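Local coordinates for putative mannose-1-phosphate guanylyl transferase (Thermus thermophilus, PDB 2CU2), which probably catalyses the transfer of a guanylyl group from GTP to mannose 1-phosphate, yielding GDP-mannose, at residues L6-G11 / R82-A87; L126-E131 / R243-L248. All coordinates share one frame; numbering follows the deposited sequence.

Overall arrangement
Both contacts lie in the nucleotidyltransferase part of the chain, a GT-A fold in which helices pack on a mixed beta-sheet, and both reach that same sheet. Contact 1 closes first along the chain, seating the start of helix 83-98 against strand 3-8; contact 2 follows in series, tying the exit of helix 115-128 to strand 244-249. Their centres are 21 Å apart, their nearest atoms about 9 Å, and they do not touch. Contact 1 is the more central and sits beside a glycine-rich loop probably used for nucleotide binding, whereas contact 2 fastens a more peripheral part of the sheet with charged groups, three of its five touching residues being exposed.

Contact 1: residues L6-G11 / R82-A87; sequences LVMAGG and RDTAGA
Met8 and Ala87 bring the two backbones closest, their CA atoms 6.9 Å apart, where strand 6-8 and helix segment 83-87 run roughly antiparallel at 150° with their axes 9.9 Å from each other. That spacing leaves one layer of side chains between sheet and helix. Met8 reaches into it: its CB points at the helix, and SD rests against Thr84 CB at 3.8 Å and against Ala87 CB at 3.9 Å. The bend at chi3 (-66°) swings CE alongside Thr84, where it lies 4.1 Å from Thr84 CG2. The long, flexible thioether suits a surface made of two small residues. With an alanine here, Thr84 CB and Ala87 CB would probably lose the sulfur that rests on them from the strand, and a gap would open between the layers.

This is the sheet-to-helix layer of a Rossmann-like GT-A nucleotidyltransferase. Strand 3-8, flanked by parallel strands 54-59 and 102-107, runs into Gly10 and Gly11, the beginning of the glycine-rich loop that in this family probably embraces the nucleotide. Gly11 has a positive phi, at which a side chain would press on the preceding carbonyl.

At the start of the helix, Asp83 OD2 takes a weak hydrogen bond from Thr84 N at 2.9 Å. Thr84 divides its branches: CG2 joins the apolar layer, while OG1 accepts a hydrogen bond from the backbone N of Ile233. Beside Met8, Leu6 extends CD2 to 3.5 Å from Ala87 O, a van der Waals contact.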
loop_
_atom_site.group_PDB
_atom_site.type_symbol
_atom_site.label_atom_id
_atom_site.label_comp_id
_atom_site.label_asym_id
_atom_site.label_seq_id
_atom_site.Cartn_x
_atom_site.Cartn_y
_atom_site.Cartn_z
ATOM N N LEU A 6 17.065 -29.215 18.911
ATOM C CA LEU A 6 16.397 -28.098 19.557
ATOM C C LEU A 6 16.156 -27.043 18.482
ATOM O O LEU A 6 17.104 -26.508 17.901
ATOM C CB LEU A 6 17.259 -27.486 20.666
ATOM C CG LEU A 6 16.658 -26.193 21.239
ATOM C CD1 LEU A 6 15.425 -26.538 22.076
ATOM C CD2 LEU A 6 17.678 -25.448 22.086
ATOM N N VAL A 7 14.888 -26.757 18.219
ATOM C CA VAL A 7 14.510 -25.733 17.253
ATOM C C VAL A 7 14.035 -24.461 17.954
ATOM O O VAL A 7 12.972 -24.402 18.558
ATOM C CB VAL A 7 13.394 -26.296 16.373
ATOM C CG1 VAL A 7 12.947 -25.243 15.361
ATOM C CG2 VAL A 7 13.889 -27.524 15.632
ATOM N N MET A 8 14.891 -23.427 17.889
ATOM C CA MET A 8 14.575 -22.191 18.589
ATOM C C MET A 8 13.690 -21.266 17.752
ATOM O O MET A 8 14.073 -20.761 16.706
ATOM C CB MET A 8 15.891 -21.491 18.933
ATOM C CG MET A 8 16.827 -22.384 19.751
ATOM S SD MET A 8 18.297 -21.510 20.304
ATOM C CE MET A 8 19.041 -21.232 18.689
ATOM N N ALA A 9 12.445 -21.091 18.233
ATOM C CA ALA A 9 11.536 -20.164 17.570
ATOM C C ALA A 9 11.401 -18.867 18.370
ATOM O O ALA A 9 10.987 -18.852 19.522
ATOM C CB ALA A 9 10.171 -20.842 17.440
ATOM N N GLY A 10 11.813 -17.755 17.732
ATOM C CA GLY A 10 11.747 -16.470 18.421
ATOM C C GLY A 10 11.889 -15.294 17.454
ATOM O O GLY A 10 11.874 -15.437 16.239
ATOM N N GLY A 11 11.995 -14.088 18.041
ATOM C CA GLY A 11 12.104 -12.891 17.219
ATOM C C GLY A 11 10.732 -12.261 16.971
ATOM O O GLY A 11 9.823 -12.884 16.440
ATOM N N ARG A 82 14.966 -15.059 27.404
ATOM C CA ARG A 82 16.340 -15.092 27.893
ATOM C C ARG A 82 17.342 -15.401 26.776
ATOM O O ARG A 82 18.421 -15.937 26.995
ATOM C CB ARG A 82 16.432 -16.149 28.993
ATOM C CG ARG A 82 16.666 -15.529 30.370
ATOM C CD ARG A 82 15.670 -14.404 30.671
ATOM N NE ARG A 82 15.722 -14.041 32.089
ATOM C CZ ARG A 82 14.899 -13.063 32.508
ATOM N NH1 ARG A 82 14.084 -12.467 31.653
ATOM N NH2 ARG A 82 14.899 -12.706 33.795
ATOM N N ASP A 83 16.933 -15.079 25.535
ATOM C CA ASP A 83 17.820 -15.309 24.398
ATOM C C ASP A 83 18.020 -16.801 24.117
ATOM O O ASP A 83 17.288 -17.659 24.593
ATOM C CB ASP A 83 19.167 -14.645 24.692
ATOM C CG ASP A 83 19.624 -13.877 23.459
ATOM O OD1 ASP A 83 20.253 -12.831 23.634
ATOM O OD2 ASP A 83 19.334 -14.315 22.349
ATOM N N THR A 84 19.031 -17.092 23.275
ATOM C CA THR A 84 19.294 -18.481 22.905
ATOM C C THR A 84 20.029 -19.236 24.016
ATOM O O THR A 84 19.936 -20.450 24.145
ATOM C CB THR A 84 20.144 -18.480 21.633
ATOM O OG1 THR A 84 21.423 -17.919 21.934
ATOM C CG2 THR A 84 19.473 -17.623 20.556
ATOM N N ALA A 85 20.840 -18.547 24.837
ATOM C CA ALA A 85 21.527 -19.259 25.899
ATOM C C ALA A 85 20.533 -19.920 26.856
ATOM O O ALA A 85 20.774 -20.997 27.387
ATOM C CB ALA A 85 22.401 -18.264 26.652
ATOM N N GLY A 86 19.428 -19.183 27.066
ATOM C CA GLY A 86 18.356 -19.719 27.891
ATOM C C GLY A 86 17.648 -20.882 27.192
ATOM O O GLY A 86 17.389 -21.925 27.775
ATOM N N ALA A 87 17.348 -20.734 25.905
ATOM C CA ALA A 87 16.719 -21.818 25.160
ATOM C C ALA A 87 17.650 -23.034 25.117
ATOM O O ALA A 87 17.209 -24.168 25.271
ATOM C CB ALA A 87 16.381 -21.357 23.744
#

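Contact 2: residues L126-E131 / R243-L248; sequences LEAAEE and RVRVVL
Arg245, a buried arginine, brings NH1 in from above the carbonyl plane of Ala128 for a short 2.6 Å hydrogen bond to Ala128 O, which itself stays in the guanidinium plane, and also grips one carboxylate oxygen with both its terminal nitrogens. The contact lies in the GT-A fold where helix 115-128 gives way to an inverse gamma turn centred on Ala129, next to strand 244-249. The turn carries Glu130 round to the arginine: Glu130 OE1 receives Arg245 NH2 at 3.2 Å and Arg245 NH1 at 3.3 Å, both from the same face of the carboxylate, whose plane is tilted 37° from the guanidinium. This salt bridge would help balance the buried charge. Arg245 reaches across because its chain is extended from CG to NE, and Ala128 is small enough to let it pass, with Ala128 CB 4.2 Å from Arg245 CD.

Ala128 O also accepts a weak bond from Glu130 N, so the carbonyl that braces the turn meets the arginine too. Phe133 gives both Arg245 and Arg243 a cation-pi partner. A bend at chi3 lays one face of the Arg243 guanidinium against Glu131 O, with NH1 3.4 Å from Glu131 O but too poorly aimed for a hydrogen bond.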
loop_
_atom_site.group_PDB
_atom_site.type_symbol
_atom_site.label_atom_id
_atom_site.label_comp_id
_atom_site.label_asym_id
_atom_site.label_seq_id
_atom_site.Cartn_x
_atom_site.Cartn_y
_atom_site.Cartn_z
ATOM N N LEU A 126 27.343 -33.376 13.337
ATOM C CA LEU A 126 27.137 -34.383 14.370
ATOM C C LEU A 126 28.397 -35.238 14.530
ATOM O O LEU A 126 28.827 -35.520 15.650
ATOM C CB LEU A 126 25.942 -35.269 14.011
ATOM C CG LEU A 126 24.602 -34.536 13.951
ATOM C CD1 LEU A 126 23.515 -35.466 13.412
ATOM C CD2 LEU A 126 24.243 -34.032 15.345
ATOM N N GLU A 127 28.997 -35.625 13.408
ATOM C CA GLU A 127 30.201 -36.447 13.415
ATOM C C GLU A 127 31.396 -35.696 14.008
ATOM O O GLU A 127 32.214 -36.241 14.737
ATOM C CB GLU A 127 30.509 -36.854 11.975
ATOM C CG GLU A 127 29.439 -37.770 11.388
ATOM C CD GLU A 127 30.053 -38.612 10.293
ATOM O OE1 GLU A 127 30.711 -38.056 9.426
ATOM O OE2 GLU A 127 29.877 -39.826 10.323
ATOM N N ALA A 128 31.501 -34.407 13.639
ATOM C CA ALA A 128 32.640 -33.617 14.091
ATOM C C ALA A 128 32.520 -33.286 15.578
ATOM O O ALA A 128 33.423 -32.755 16.208
ATOM C CB ALA A 128 32.680 -32.327 13.270
ATOM N N ALA A 129 31.325 -33.586 16.124
ATOM C CA ALA A 129 31.079 -33.303 17.531
ATOM C C ALA A 129 31.575 -34.435 18.435
ATOM O O ALA A 129 30.814 -35.094 19.130
ATOM C CB ALA A 129 29.573 -33.111 17.716
ATOM N N GLU A 130 32.898 -34.683 18.371
ATOM C CA GLU A 130 33.486 -35.689 19.247
ATOM C C GLU A 130 33.633 -35.153 20.677
ATOM O O GLU A 130 33.098 -34.114 21.040
ATOM C CB GLU A 130 34.855 -36.071 18.680
ATOM C CG GLU A 130 34.749 -36.687 17.280
ATOM C CD GLU A 130 36.113 -37.158 16.833
ATOM O OE1 GLU A 130 37.056 -36.385 16.917
ATOM O OE2 GLU A 130 36.220 -38.304 16.394
ATOM N N GLU A 131 34.354 -35.924 21.511
ATOM C CA GLU A 131 34.519 -35.503 22.899
ATOM C C GLU A 131 35.219 -34.144 23.003
ATOM O O GLU A 131 36.379 -33.985 22.646
ATOM C CB GLU A 131 35.326 -36.570 23.642
ATOM C CG GLU A 131 35.321 -36.347 25.157
ATOM C CD GLU A 131 35.534 -37.665 25.866
ATOM O OE1 GLU A 131 35.713 -38.670 25.194
ATOM O OE2 GLU A 131 35.517 -37.675 27.097
ATOM N N ARG A 243 37.545 -25.441 22.286
ATOM C CA ARG A 243 37.568 -26.521 21.301
ATOM C C ARG A 243 36.376 -26.453 20.335
ATOM O O ARG A 243 35.321 -27.027 20.568
ATOM C CB ARG A 243 37.553 -27.853 22.053
ATOM C CG ARG A 243 38.904 -28.176 22.689
ATOM C CD ARG A 243 38.865 -29.484 23.490
ATOM N NE ARG A 243 39.474 -30.575 22.725
ATOM C CZ ARG A 243 39.291 -31.827 23.183
ATOM N NH1 ARG A 243 38.580 -32.038 24.277
ATOM N NH2 ARG A 243 39.827 -32.857 22.522
ATOM N N VAL A 244 36.545 -25.680 19.236
ATOM C CA VAL A 244 35.463 -25.459 18.288
ATOM C C VAL A 244 35.815 -25.958 16.884
ATOM O O VAL A 244 36.910 -25.763 16.372
ATOM C CB VAL A 244 35.179 -23.958 18.241
ATOM C CG1 VAL A 244 34.041 -23.675 17.263
ATOM C CG2 VAL A 244 34.792 -23.459 19.621
ATOM N N ARG A 245 34.844 -26.666 16.275
ATOM C CA ARG A 245 34.993 -27.063 14.880
ATOM C C ARG A 245 33.908 -26.415 14.014
ATOM O O ARG A 245 32.822 -26.090 14.471
ATOM C CB ARG A 245 34.879 -28.587 14.797
ATOM C CG ARG A 245 36.144 -29.303 15.271
ATOM C CD ARG A 245 35.906 -30.803 15.485
ATOM N NE ARG A 245 37.170 -31.492 15.763
ATOM C CZ ARG A 245 37.102 -32.796 16.095
ATOM N NH1 ARG A 245 35.933 -33.410 16.156
ATOM N NH2 ARG A 245 38.227 -33.470 16.357
ATOM N N VAL A 246 34.245 -26.188 12.731
ATOM C CA VAL A 246 33.279 -25.543 11.849
ATOM C C VAL A 246 33.098 -26.315 10.540
ATOM O O VAL A 246 34.053 -26.669 9.860
ATOM C CB VAL A 246 33.774 -24.125 11.557
ATOM C CG1 VAL A 246 32.756 -23.383 10.694
ATOM C CG2 VAL A 246 33.975 -23.371 12.859
ATOM N N VAL A 247 31.832 -26.522 10.200
ATOM C CA VAL A 247 31.419 -27.094 8.924
ATOM C C VAL A 247 30.854 -26.024 7.986
ATOM O O VAL A 247 29.992 -25.233 8.340
ATOM C CB VAL A 247 30.361 -28.164 9.198
ATOM C CG1 VAL A 247 29.890 -28.777 7.881
ATOM C CG2 VAL A 247 30.949 -29.257 10.071
ATOM N N LEU A 248 31.408 -25.994 6.758
ATOM C CA LEU A 248 30.945 -25.009 5.790
ATOM C C LEU A 248 29.745 -25.518 4.988
ATOM O O LEU A 248 29.805 -26.511 4.274
ATOM C CB LEU A 248 32.102 -24.697 4.837
ATOM C CG LEU A 248 33.194 -23.846 5.486
ATOM C CD1 LEU A 248 34.185 -23.293 4.461
ATOM C CD2 LEU A 248 32.641 -22.640 6.242
#